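Local coordinates for penicillin-binding protein A (Mycobacterium tuberculosis, PDB 3UN7), which probably cross-links the peptidoglycan of the mycobacterial cell wall as a D,D-transpeptidase and takes part in regulating cell length, at residues R21-I26 with G60-R65; R246-K251 with T255-L260; I308-V313 with T398-T403; Y414-P419 with V425-L430. All coordinates share one frame; numbering follows the deposited sequence.

Contact 1: R21-I26 with G60-R65; sequences RQRGQI and GFYSLR
The guanidinium of Arg23 lies almost flat on one face of the Tyr62 ring, the two planes inclined by only 14° and their centres 3.7 Å apart. The overlap is displaced toward the rim of the ring: Arg23 NH1 stands 3.3 Å from Tyr62 CE1, on the side that carries the phenol oxygen, while Arg23 CZ sits over the ring as a cation-pi partner. The other half of the same ring face is taken by the aliphatic part of the arginine, with Arg23 CD 4.0 Å from the ring centroid in a CH-pi contact. A water lies at the guanidinium edge, in its plane. It accepts a hydrogen bond from Arg23 NH1 at 3.0 Å and is 2.8 Å from Tyr62 OH, thereby linking the two polar ends beside the stack.

Both side chains leave their backbones with CG opposite the main-chain N (chi1 -177° in Arg23 and in Tyr62). From there Arg23 runs extended to NE; with Arg23 CA and Tyr62 CA 10.3 Å apart, the extended chain bridges the gap and lays its flat group on the ring. Two acidic residues fix the guanidinium at its rim: Glu72 forms a salt bridge with NE and Asp76 one with NH1, probably offsetting its charge.

This is packing within the dimerisation domain, far from the active serine. The loop 21-26, which feeds strand 26-28, is joined here to the short strand 62-63 that follows helix 52-59, while helices 70-74 and 76-79 supply the two carboxylates.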
loop_
_atom_site.group_PDB
_atom_site.type_symbol
_atom_site.label_atom_id
_atom_site.label_comp_id
_atom_site.label_asym_id
_atom_site.label_seq_id
_atom_site.Cartn_x
_atom_site.Cartn_y
_atom_site.Cartn_z
ATOM N N ARG A 21 26.668 23.416 -0.774
ATOM C CA ARG A 21 25.624 24.101 -1.538
ATOM C C ARG A 21 24.229 23.735 -1.028
ATOM O O ARG A 21 24.035 22.655 -0.456
ATOM C CB ARG A 21 25.743 23.741 -3.029
ATOM C CG ARG A 21 27.029 24.223 -3.694
ATOM C CD ARG A 21 27.141 23.674 -5.116
ATOM N NE ARG A 21 28.142 22.607 -5.218
ATOM C CZ ARG A 21 27.890 21.305 -5.143
ATOM N NH1 ARG A 21 26.651 20.858 -4.949
ATOM N NH2 ARG A 21 28.891 20.443 -5.255
ATOM N N GLN A 22 23.269 24.641 -1.227
ATOM C CA GLN A 22 21.925 24.461 -0.689
ATOM C C GLN A 22 21.107 23.435 -1.464
ATOM O O GLN A 22 20.648 23.697 -2.573
ATOM C CB GLN A 22 21.152 25.783 -0.578
ATOM C CG GLN A 22 19.822 25.598 0.170
ATOM C CD GLN A 22 19.149 26.901 0.570
ATOM O OE1 GLN A 22 19.261 27.918 -0.117
ATOM N NE2 GLN A 22 18.446 26.873 1.700
ATOM N N ARG A 23 20.927 22.273 -0.853
ATOM C CA ARG A 23 20.110 21.196 -1.409
ATOM C C ARG A 23 18.663 21.661 -1.475
ATOM O O ARG A 23 18.211 22.422 -0.621
ATOM C CB ARG A 23 20.231 19.963 -0.522
ATOM C CG ARG A 23 19.495 18.728 -1.012
ATOM C CD ARG A 23 19.904 17.542 -0.154
ATOM N NE ARG A 23 19.282 16.294 -0.584
ATOM C CZ ARG A 23 19.741 15.517 -1.550
ATOM N NH1 ARG A 23 20.842 15.861 -2.227
ATOM N NH2 ARG A 23 19.095 14.395 -1.847
ATOM N N GLY A 24 17.945 21.220 -2.497
ATOM C CA GLY A 24 16.569 21.653 -2.692
ATOM C C GLY A 24 15.600 20.929 -1.793
ATOM O O GLY A 24 15.997 20.060 -1.004
ATOM N N GLN A 25 14.320 21.274 -1.936
ATOM C CA GLN A 25 13.264 20.831 -1.020
ATOM C C GLN A 25 12.446 19.676 -1.581
ATOM O O GLN A 25 12.249 19.569 -2.797
ATOM C CB GLN A 25 12.277 21.982 -0.753
ATOM C CG GLN A 25 12.912 23.290 -0.322
ATOM C CD GLN A 25 11.939 24.452 -0.340
ATOM O OE1 GLN A 25 10.949 24.451 -1.083
ATOM N NE2 GLN A 25 12.215 25.453 0.474
ATOM N N ILE A 26 11.945 18.832 -0.683
ATOM C CA ILE A 26 10.914 17.840 -1.037
ATOM C C ILE A 26 9.617 18.357 -0.443
ATOM O O ILE A 26 9.574 18.654 0.744
ATOM C CB ILE A 26 11.244 16.450 -0.465
ATOM C CG1 ILE A 26 12.605 15.967 -0.999
ATOM C CG2 ILE A 26 10.102 15.447 -0.769
ATOM C CD1 ILE A 26 13.096 14.636 -0.385
ATOM N N GLY A 60 12.874 9.532 3.030
ATOM C CA GLY A 60 14.073 8.804 3.413
ATOM C C GLY A 60 15.023 9.748 4.143
ATOM O O GLY A 60 14.589 10.762 4.729
ATOM N N PHE A 61 16.312 9.425 4.123
ATOM C CA PHE A 61 17.308 10.273 4.805
ATOM C C PHE A 61 18.427 10.699 3.878
ATOM O O PHE A 61 18.622 10.133 2.794
ATOM C CB PHE A 61 17.863 9.604 6.084
ATOM C CG PHE A 61 18.618 8.315 5.841
ATOM C CD1 PHE A 61 19.942 8.327 5.413
ATOM C CD2 PHE A 61 18.017 7.091 6.095
ATOM C CE1 PHE A 61 20.645 7.138 5.222
ATOM C CE2 PHE A 61 18.708 5.894 5.892
ATOM C CZ PHE A 61 20.020 5.916 5.459
ATOM N N TYR A 62 19.138 11.737 4.282
ATOM C CA TYR A 62 20.308 12.152 3.558
ATOM C C TYR A 62 21.388 12.335 4.614
ATOM O O TYR A 62 21.299 13.229 5.467
ATOM C CB TYR A 62 20.002 13.432 2.778
ATOM C CG TYR A 62 21.113 13.965 1.901
ATOM C CD1 TYR A 62 21.410 13.358 0.690
ATOM C CD2 TYR A 62 21.813 15.125 2.248
ATOM C CE1 TYR A 62 22.401 13.850 -0.142
ATOM C CE2 TYR A 62 22.819 15.631 1.417
ATOM C CZ TYR A 62 23.104 14.985 0.218
ATOM O OH TYR A 62 24.089 15.454 -0.639
ATOM N N SER A 63 22.393 11.469 4.554
ATOM C CA SER A 63 23.353 11.300 5.642
ATOM C C SER A 63 24.792 11.414 5.162
ATOM O O SER A 63 25.152 10.847 4.134
ATOM C CB SER A 63 23.139 9.925 6.292
ATOM O OG SER A 63 24.218 9.574 7.148
ATOM N N LEU A 64 25.613 12.137 5.921
ATOM C CA LEU A 64 27.041 12.224 5.628
ATOM C C LEU A 64 27.728 10.863 5.587
ATOM O O LEU A 64 28.548 10.590 4.698
ATOM C CB LEU A 64 27.738 13.109 6.651
ATOM C CG LEU A 64 27.592 14.608 6.503
ATOM C CD1 LEU A 64 28.196 15.283 7.718
ATOM C CD2 LEU A 64 28.291 15.066 5.230
ATOM N N ARG A 65 27.416 9.991 6.531
ATOM C CA ARG A 65 28.122 8.723 6.494
ATOM C C ARG A 65 27.338 7.546 5.914
ATOM O O ARG A 65 27.939 6.562 5.487
ATOM C CB ARG A 65 28.832 8.418 7.823
ATOM C CG ARG A 65 28.039 7.675 8.849
ATOM C CD ARG A 65 28.574 7.965 10.258
ATOM N NE ARG A 65 30.003 7.699 10.393
ATOM C CZ ARG A 65 30.526 6.520 10.724
ATOM N NH1 ARG A 65 29.744 5.477 10.956
ATOM N NH2 ARG A 65 31.835 6.389 10.819
HETATM O O HOH W 1 23.035 17.788 -1.748
#

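Contact 2: R246-K251 with T255-L260; sequences REAFVK and TAFVQL
Ala256 O accepts the backbone N-H of Leu260 at 2.9 Å, within helix 254-264. The methyl of Ala256 faces the preceding helix and meets that of Ala248, with 3.6 Å between the two CB atoms. Phe257, next in sequence, reaches farther: its CG lies beside the backbone N (chi1 -74°), and the ring is driven edge-on into the main chain of the other helix. Phe257 CE2 comes to 3.5 Å from Ala248 O, near the plane of the ring, and Phe257 CZ to 3.6 Å from Phe249 CA.

Two consecutive helices, 245-251 and 254-264, are joined here by a very short connection; the axes of segments 246-251 and 255-260 approach to 9.9 Å, with 125° between their N-to-C directions. The connection, with Cys253 in the middle, carries the Ser-Xaa-Asn sequence motif of penicillin-binding proteins. The side chain of Phe257 lies about 8 Å from that of Ser193, the probable acyl-ester serine.

The side chain of Phe249 contributes its CD1, 3.9 Å from Phe257 CZ, and also touches Thr200 of helix 196-205 and Leu373 and Met374 of helix 364-379. Phe257 also rests on Lys196 and Thr200.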
loop_
_atom_site.group_PDB
_atom_site.type_symbol
_atom_site.label_atom_id
_atom_site.label_comp_id
_atom_site.label_asym_id
_atom_site.label_seq_id
_atom_site.Cartn_x
_atom_site.Cartn_y
_atom_site.Cartn_z
ATOM N N ARG A 246 -22.384 -14.110 -4.257
ATOM C CA ARG A 246 -22.491 -12.781 -3.627
ATOM C C ARG A 246 -22.509 -12.884 -2.103
ATOM O O ARG A 246 -21.797 -12.145 -1.412
ATOM C CB ARG A 246 -23.713 -11.989 -4.127
ATOM C CG ARG A 246 -23.936 -10.652 -3.384
ATOM C CD ARG A 246 -25.218 -10.638 -2.513
ATOM N NE ARG A 246 -25.193 -9.661 -1.411
ATOM C CZ ARG A 246 -24.936 -8.357 -1.548
ATOM N NH1 ARG A 246 -24.658 -7.834 -2.740
ATOM N NH2 ARG A 246 -24.942 -7.566 -0.480
ATOM N N GLU A 247 -23.343 -13.780 -1.583
ATOM C CA GLU A 247 -23.442 -13.955 -0.146
ATOM C C GLU A 247 -22.095 -14.383 0.455
ATOM O O GLU A 247 -21.659 -13.808 1.452
ATOM C CB GLU A 247 -24.554 -14.942 0.206
ATOM C CG GLU A 247 -24.934 -14.930 1.676
ATOM C CD GLU A 247 -26.238 -15.658 1.966
ATOM O OE1 GLU A 247 -26.518 -16.694 1.319
ATOM O OE2 GLU A 247 -26.983 -15.190 2.851
ATOM N N ALA A 248 -21.439 -15.366 -0.163
ATOM C CA ALA A 248 -20.126 -15.837 0.296
ATOM C C ALA A 248 -19.097 -14.704 0.309
ATOM O O ALA A 248 -18.276 -14.608 1.230
ATOM C CB ALA A 248 -19.624 -16.986 -0.572
ATOM N N PHE A 249 -19.139 -13.850 -0.708
ATOM C CA PHE A 249 -18.202 -12.727 -0.767
ATOM C C PHE A 249 -18.427 -11.755 0.387
ATOM O O PHE A 249 -17.486 -11.408 1.098
ATOM C CB PHE A 249 -18.301 -11.984 -2.108
ATOM C CG PHE A 249 -17.250 -10.927 -2.294
ATOM C CD1 PHE A 249 -16.069 -11.223 -2.960
ATOM C CD2 PHE A 249 -17.437 -9.633 -1.791
ATOM C CE1 PHE A 249 -15.098 -10.251 -3.141
ATOM C CE2 PHE A 249 -16.456 -8.652 -1.954
ATOM C CZ PHE A 249 -15.291 -8.966 -2.632
ATOM N N VAL A 250 -19.666 -11.306 0.577
ATOM C CA VAL A 250 -19.909 -10.304 1.609
ATOM C C VAL A 250 -19.666 -10.870 3.008
ATOM O O VAL A 250 -19.138 -10.178 3.878
ATOM C CB VAL A 250 -21.280 -9.559 1.462
ATOM C CG1 VAL A 250 -21.483 -9.106 0.024
ATOM C CG2 VAL A 250 -22.419 -10.410 1.911
ATOM N N LYS A 251 -20.013 -12.140 3.205
ATOM C CA LYS A 251 -19.747 -12.823 4.465
ATOM C C LYS A 251 -18.298 -13.297 4.555
ATOM O O LYS A 251 -17.818 -13.627 5.641
ATOM C CB LYS A 251 -20.710 -13.992 4.650
ATOM C CG LYS A 251 -22.146 -13.556 4.969
ATOM C CD LYS A 251 -22.993 -14.747 5.380
ATOM C CE LYS A 251 -23.820 -14.415 6.612
ATOM N NZ LYS A 251 -24.432 -15.640 7.203
ATOM N N THR A 255 -14.661 -21.500 2.866
ATOM C CA THR A 255 -14.830 -22.781 2.177
ATOM C C THR A 255 -15.444 -22.613 0.779
ATOM O O THR A 255 -15.080 -23.327 -0.164
ATOM C CB THR A 255 -15.616 -23.788 3.041
ATOM O OG1 THR A 255 -16.916 -23.271 3.324
ATOM C CG2 THR A 255 -14.873 -24.045 4.358
ATOM N N ALA A 256 -16.348 -21.647 0.657
ATOM C CA ALA A 256 -16.915 -21.248 -0.623
ATOM C C ALA A 256 -15.861 -20.757 -1.618
ATOM O O ALA A 256 -15.956 -21.049 -2.805
ATOM C CB ALA A 256 -17.990 -20.182 -0.417
ATOM N N PHE A 257 -14.863 -20.006 -1.147
ATOM C CA PHE A 257 -13.795 -19.551 -2.038
ATOM C C PHE A 257 -12.726 -20.611 -2.327
ATOM O O PHE A 257 -12.110 -20.602 -3.397
ATOM C CB PHE A 257 -13.225 -18.217 -1.564
ATOM C CG PHE A 257 -14.154 -17.083 -1.837
ATOM C CD1 PHE A 257 -14.149 -16.466 -3.081
ATOM C CD2 PHE A 257 -15.105 -16.701 -0.896
ATOM C CE1 PHE A 257 -15.040 -15.440 -3.369
ATOM C CE2 PHE A 257 -16.002 -15.679 -1.178
ATOM C CZ PHE A 257 -15.966 -15.047 -2.426
ATOM N N VAL A 258 -12.524 -21.530 -1.387
ATOM C CA VAL A 258 -11.664 -22.687 -1.641
ATOM C C VAL A 258 -12.297 -23.480 -2.790
ATOM O O VAL A 258 -11.641 -23.784 -3.795
ATOM C CB VAL A 258 -11.498 -23.562 -0.366
ATOM C CG1 VAL A 258 -10.831 -24.905 -0.692
ATOM C CG2 VAL A 258 -10.686 -22.804 0.685
ATOM N N GLN A 259 -13.583 -23.773 -2.646
ATOM C CA GLN A 259 -14.339 -24.500 -3.674
ATOM C C GLN A 259 -14.349 -23.730 -5.004
ATOM O O GLN A 259 -14.067 -24.295 -6.057
ATOM C CB GLN A 259 -15.763 -24.781 -3.179
ATOM C CG GLN A 259 -16.590 -25.673 -4.100
ATOM C CD GLN A 259 -18.037 -25.712 -3.699
ATOM O OE1 GLN A 259 -18.649 -24.680 -3.434
ATOM N NE2 GLN A 259 -18.594 -26.909 -3.630
ATOM N N LEU A 260 -14.617 -22.428 -4.938
ATOM C CA LEU A 260 -14.674 -21.592 -6.138
ATOM C C LEU A 260 -13.329 -21.503 -6.871
ATOM O O LEU A 260 -13.284 -21.603 -8.089
ATOM C CB LEU A 260 -15.196 -20.186 -5.801
ATOM C CG LEU A 260 -15.274 -19.201 -6.982
ATOM C CD1 LEU A 260 -16.353 -19.640 -7.982
ATOM C CD2 LEU A 260 -15.513 -17.762 -6.518
#

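Contact 3: I308-V313 with T398-T403; sequences IGQKDV and TAEHGT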
loop_
_atom_site.group_PDB
_atom_site.type_symbol
_atom_site.label_atom_id
_atom_site.label_comp_id
_atom_site.label_asym_id
_atom_site.label_seq_id
_atom_site.Cartn_x
_atom_site.Cartn_y
_atom_site.Cartn_z
ATOM N N ILE A 308 -7.792 -18.197 -1.053
ATOM C CA ILE A 308 -8.106 -17.332 0.102
ATOM C C ILE A 308 -6.857 -16.587 0.588
ATOM O O ILE A 308 -6.736 -16.230 1.765
ATOM C CB ILE A 308 -8.786 -18.117 1.242
ATOM C CG1 ILE A 308 -7.915 -19.310 1.682
ATOM C CG2 ILE A 308 -10.189 -18.572 0.803
ATOM C CD1 ILE A 308 -8.460 -20.077 2.913
ATOM N N GLY A 309 -5.936 -16.369 -0.344
ATOM C CA GLY A 309 -4.790 -15.493 -0.165
ATOM C C GLY A 309 -3.706 -15.999 0.761
ATOM O O GLY A 309 -2.981 -15.204 1.355
ATOM N N GLN A 310 -3.607 -17.314 0.900
ATOM C CA GLN A 310 -2.546 -17.904 1.705
ATOM C C GLN A 310 -1.518 -18.613 0.819
ATOM O O GLN A 310 -1.209 -18.138 -0.279
ATOM C CB GLN A 310 -3.115 -18.852 2.788
ATOM C CG GLN A 310 -4.065 -18.197 3.812
ATOM C CD GLN A 310 -3.436 -17.058 4.636
ATOM O OE1 GLN A 310 -4.147 -16.337 5.328
ATOM N NE2 GLN A 310 -2.107 -16.922 4.587
ATOM N N LYS A 311 -0.996 -19.743 1.299
ATOM C CA LYS A 311 0.148 -20.417 0.666
ATOM C C LYS A 311 1.285 -19.438 0.295
ATOM O O LYS A 311 1.904 -18.840 1.179
ATOM C CB LYS A 311 -0.297 -21.293 -0.519
ATOM C CG LYS A 311 0.771 -22.305 -1.023
ATOM C CD LYS A 311 1.392 -23.118 0.128
ATOM C CE LYS A 311 2.490 -24.082 -0.336
ATOM N NZ LYS A 311 1.925 -25.443 -0.520
ATOM N N ASP A 312 1.561 -19.271 -0.995
ATOM C CA ASP A 312 2.685 -18.452 -1.447
ATOM C C ASP A 312 2.275 -17.052 -1.956
ATOM O O ASP A 312 3.115 -16.295 -2.431
ATOM C CB ASP A 312 3.469 -19.170 -2.538
ATOM C CG ASP A 312 4.041 -20.506 -2.080
ATOM O OD1 ASP A 312 4.768 -20.533 -1.072
ATOM O OD2 ASP A 312 3.777 -21.529 -2.744
ATOM N N VAL A 313 0.998 -16.707 -1.869
ATOM C CA VAL A 313 0.568 -15.351 -2.258
ATOM C C VAL A 313 1.187 -14.293 -1.338
ATOM O O VAL A 313 1.076 -14.379 -0.119
ATOM C CB VAL A 313 -0.970 -15.207 -2.273
ATOM C CG1 VAL A 313 -1.385 -13.932 -3.000
ATOM C CG2 VAL A 313 -1.590 -16.399 -2.944
ATOM N N THR A 398 -8.276 -11.179 7.263
ATOM C CA THR A 398 -7.093 -11.524 8.022
ATOM C C THR A 398 -6.206 -12.367 7.136
ATOM O O THR A 398 -6.656 -12.884 6.116
ATOM C CB THR A 398 -7.423 -12.361 9.274
ATOM O OG1 THR A 398 -7.991 -13.602 8.864
ATOM C CG2 THR A 398 -8.404 -11.653 10.154
ATOM N N ALA A 399 -4.949 -12.492 7.549
ATOM C CA ALA A 399 -3.952 -13.257 6.824
ATOM C C ALA A 399 -3.005 -13.930 7.808
ATOM O O ALA A 399 -2.288 -13.250 8.544
ATOM C CB ALA A 399 -3.177 -12.344 5.884
ATOM N N GLU A 400 -3.020 -15.263 7.822
ATOM C CA GLU A 400 -2.042 -16.060 8.562
ATOM C C GLU A 400 -0.648 -15.865 7.973
ATOM O O GLU A 400 -0.517 -15.561 6.794
ATOM C CB GLU A 400 -2.429 -17.543 8.537
ATOM C CG GLU A 400 -3.763 -17.838 9.204
ATOM C CD GLU A 400 -3.961 -19.317 9.540
ATOM O OE1 GLU A 400 -3.187 -20.179 9.047
ATOM O OE2 GLU A 400 -4.892 -19.611 10.318
ATOM N N HIS A 401 0.391 -16.034 8.793
ATOM C CA HIS A 401 1.766 -15.776 8.352
ATOM C C HIS A 401 2.804 -16.530 9.183
ATOM O O HIS A 401 2.505 -17.019 10.271
ATOM C CB HIS A 401 2.080 -14.266 8.399
ATOM C CG HIS A 401 1.865 -13.649 9.744
ATOM N ND1 HIS A 401 2.900 -13.379 10.615
ATOM C CD2 HIS A 401 0.728 -13.272 10.381
ATOM C CE1 HIS A 401 2.409 -12.852 11.726
ATOM N NE2 HIS A 401 1.094 -12.783 11.611
ATOM N N GLY A 402 4.026 -16.595 8.666
ATOM C CA GLY A 402 5.153 -17.146 9.402
ATOM C C GLY A 402 5.220 -18.649 9.309
ATOM O O GLY A 402 4.544 -19.264 8.477
ATOM N N THR A 403 6.038 -19.238 10.178
ATOM C CA THR A 403 6.286 -20.679 10.187
ATOM C C THR A 403 5.317 -21.430 11.110
ATOM O O THR A 403 5.237 -22.667 11.075
ATOM C CB THR A 403 7.740 -20.977 10.608
ATOM O OG1 THR A 403 8.000 -20.374 11.881
ATOM C CG2 THR A 403 8.721 -20.412 9.585
#
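Gln310 places its CG beside the backbone N, anti to the carbonyl carbon (chi1 -61°), and the chain bends at the next torsion (chi2 -60°), folding the side chain so that its amide faces the backbone of Glu400. The amide takes hold of both polar main-chain atoms of that one residue. Glu400 N donates to Gln310 OE1 at 2.9 Å, and Gln310 NE2 donates in return to Glu400 O at 3.0 Å. The first bond is the more bent, 139° at the hydrogen, with its donor tilted from the carbonyl plane of the amide; the second is straighter but reaches Glu400 O from above its carbonyl plane. Together they fix the rotation of the amide and tie down the chain just where strand 393-399 ends. OE1 of Gln310 also packs against Ala399 CA at 3.4 Å.

Gly309 closes helix 300-306 as the C' residue of a Schellman motif, and Gln310 opens a type II' turn closed by Val313 N bonding to Gln310 O.

Strand 393-399 carries the Lys-Thr-Gly motif, and the backbone of Thr398 is hydrogen-bonded to that of Ser193, the probable acylated serine. The contact joins the end of this edge strand to the loop between helices 300-306 and 317-328, whose Gly309 binds the backbone of Gly192.

Contact 4: Y414-P419 with V425-L430; sequences YIAFAP and VAVAVL
Strands 411-418 and 425-431 form a beta hairpin in the central five-stranded antiparallel sheet of the transpeptidase domain. Six backbone hydrogen bonds join the two segments, in reciprocal couples at Tyr414 with Val429, Ala416 with Val427 and Ala418 with Val425. The bonds from Val429 N to Tyr414 O and from Val427 N to Ala416 O measure 2.8 Å each, whereas that from Val425 N to Ala418 O stretches to 3.3 Å near the turn, just before the cis peptide bond that leads into Pro419. Between these couples lie the non-hydrogen-bonded pairs Ile415 with Ala428 and Phe417 with Ala426.

Side chains alternate between two faces. On one, the methyl of Ala416 touches CG2 of Val427 at 3.9 Å; CD2 of the Tyr414 ring also approaches this CG2, at 4.3 Å. The hydroxyl of Tyr414 is hydrogen-bonded to Glu378. On the other face, Ile415 CG2 meets Ala428 CB at 3.8 Å. Phe417 touches Ala426 through CB alone, CB to CB 4.0 Å, because its CG stands between the backbone N and the carbonyl carbon (chi1 60°) and the ring heads away from the partner strand, onto Ile327 and Ala328.

Helix 317-328 packs against the face of Ile415 and Phe417, and helix 446-458 against that of Tyr414, Val425 and Val427. Such an antiparallel sheet held between helices is the core of the fold that penicillin-binding proteins share with the serine beta-lactamases.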
loop_
_atom_site.group_PDB
_atom_site.type_symbol
_atom_site.label_atom_id
_atom_site.label_comp_id
_atom_site.label_asym_id
_atom_site.label_seq_id
_atom_site.Cartn_x
_atom_site.Cartn_y
_atom_site.Cartn_z
ATOM N N TYR A 414 -7.458 -4.129 5.367
ATOM C CA TYR A 414 -8.653 -3.466 4.848
ATOM C C TYR A 414 -8.243 -2.840 3.530
ATOM O O TYR A 414 -7.275 -2.096 3.479
ATOM C CB TYR A 414 -9.097 -2.372 5.807
ATOM C CG TYR A 414 -10.363 -1.597 5.449
ATOM C CD1 TYR A 414 -11.631 -2.160 5.627
ATOM C CD2 TYR A 414 -10.284 -0.275 5.006
ATOM C CE1 TYR A 414 -12.789 -1.429 5.349
ATOM C CE2 TYR A 414 -11.413 0.459 4.726
ATOM C CZ TYR A 414 -12.659 -0.121 4.881
ATOM O OH TYR A 414 -13.759 0.637 4.603
ATOM N N ILE A 415 -8.954 -3.161 2.456
ATOM C CA ILE A 415 -8.763 -2.463 1.189
ATOM C C ILE A 415 -10.097 -1.853 0.771
ATOM O O ILE A 415 -11.148 -2.447 1.011
ATOM C CB ILE A 415 -8.135 -3.351 0.079
ATOM C CG1 ILE A 415 -9.014 -4.567 -0.255
ATOM C CG2 ILE A 415 -6.733 -3.825 0.508
ATOM C CD1 ILE A 415 -8.605 -5.266 -1.563
ATOM N N ALA A 416 -10.058 -0.655 0.185
ATOM C CA ALA A 416 -11.305 0.088 -0.008
ATOM C C ALA A 416 -11.176 1.218 -0.997
ATOM O O ALA A 416 -10.075 1.647 -1.324
ATOM C CB ALA A 416 -11.827 0.622 1.340
ATOM N N PHE A 417 -12.318 1.665 -1.501
ATOM C CA PHE A 417 -12.381 2.886 -2.288
ATOM C C PHE A 417 -13.703 3.609 -2.071
ATOM O O PHE A 417 -14.673 3.014 -1.615
ATOM C CB PHE A 417 -12.062 2.626 -3.771
ATOM C CG PHE A 417 -12.989 1.669 -4.450
ATOM C CD1 PHE A 417 -14.123 2.137 -5.115
ATOM C CD2 PHE A 417 -12.705 0.296 -4.481
ATOM C CE1 PHE A 417 -14.973 1.247 -5.782
ATOM C CE2 PHE A 417 -13.548 -0.594 -5.148
ATOM C CZ PHE A 417 -14.683 -0.116 -5.800
ATOM N N ALA A 418 -13.722 4.903 -2.369
ATOM C CA ALA A 418 -14.869 5.744 -2.075
ATOM C C ALA A 418 -14.736 7.073 -2.824
ATOM O O ALA A 418 -13.629 7.455 -3.167
ATOM C CB ALA A 418 -14.958 6.000 -0.557
ATOM N N PRO A 419 -15.867 7.759 -3.119
ATOM C CA PRO A 419 -17.233 7.249 -3.016
ATOM C C PRO A 419 -17.367 6.114 -4.007
ATOM O O PRO A 419 -16.795 6.193 -5.100
ATOM C CB PRO A 419 -18.095 8.439 -3.472
ATOM C CG PRO A 419 -17.235 9.634 -3.284
ATOM C CD PRO A 419 -15.849 9.153 -3.598
ATOM N N VAL A 425 -10.517 8.107 -4.023
ATOM C CA VAL A 425 -9.448 7.585 -3.207
ATOM C C VAL A 425 -9.612 6.066 -3.085
ATOM O O VAL A 425 -10.734 5.545 -3.051
ATOM C CB VAL A 425 -9.404 8.303 -1.823
ATOM C CG1 VAL A 425 -10.740 8.133 -1.046
ATOM C CG2 VAL A 425 -8.186 7.892 -0.989
ATOM N N ALA A 426 -8.491 5.370 -3.050
ATOM C CA ALA A 426 -8.458 3.946 -2.760
ATOM C C ALA A 426 -7.407 3.761 -1.677
ATOM O O ALA A 426 -6.395 4.455 -1.693
ATOM C CB ALA A 426 -8.085 3.190 -3.992
ATOM N N VAL A 427 -7.633 2.836 -0.751
ATOM C CA VAL A 427 -6.724 2.651 0.378
ATOM C C VAL A 427 -6.415 1.185 0.610
ATOM O O VAL A 427 -7.201 0.301 0.246
ATOM C CB VAL A 427 -7.250 3.288 1.711
ATOM C CG1 VAL A 427 -7.516 4.780 1.532
ATOM C CG2 VAL A 427 -8.542 2.563 2.237
ATOM N N ALA A 428 -5.247 0.932 1.182
ATOM C CA ALA A 428 -4.955 -0.366 1.781
ATOM C C ALA A 428 -4.369 -0.125 3.141
ATOM O O ALA A 428 -3.471 0.713 3.297
ATOM C CB ALA A 428 -3.988 -1.167 0.947
ATOM N N VAL A 429 -4.885 -0.861 4.119
ATOM C CA VAL A 429 -4.361 -0.820 5.481
ATOM C C VAL A 429 -3.903 -2.218 5.785
ATOM O O VAL A 429 -4.660 -3.191 5.606
ATOM C CB VAL A 429 -5.441 -0.408 6.488
ATOM C CG1 VAL A 429 -4.906 -0.433 7.927
ATOM C CG2 VAL A 429 -6.006 0.948 6.132
ATOM N N LEU A 430 -2.650 -2.338 6.196
ATOM C CA LEU A 430 -2.185 -3.582 6.784
ATOM C C LEU A 430 -1.772 -3.339 8.232
ATOM O O LEU A 430 -0.895 -2.503 8.498
ATOM C CB LEU A 430 -1.021 -4.180 5.983
ATOM C CG LEU A 430 -0.327 -5.286 6.789
ATOM C CD1 LEU A 430 -1.042 -6.636 6.649
ATOM C CD2 LEU A 430 1.113 -5.349 6.377
#

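Contacts 2, 3 and 4 all belong to the transpeptidase domain and gather round Ser193, the probable acyl-ester nucleophile. The side chain of Thr398 in contact 3 is about 5 Å from that of Ser193, Phe257 in contact 2 about 8 Å, and Ile415 in contact 4 about 9 Å. Contacts 2 and 3 touch directly, Phe257 CB lying 3.9 Å from Ile308 CG2. Contacts 3 and 4 share the central sheet through the neighbouring strands 393-399 and 411-418, although their nearest atoms are about 6 Å apart. Contact 1 lies in the dimerisation domain, its centre about 50 Å from that of contact 2 and about 32 Å from that of contact 4.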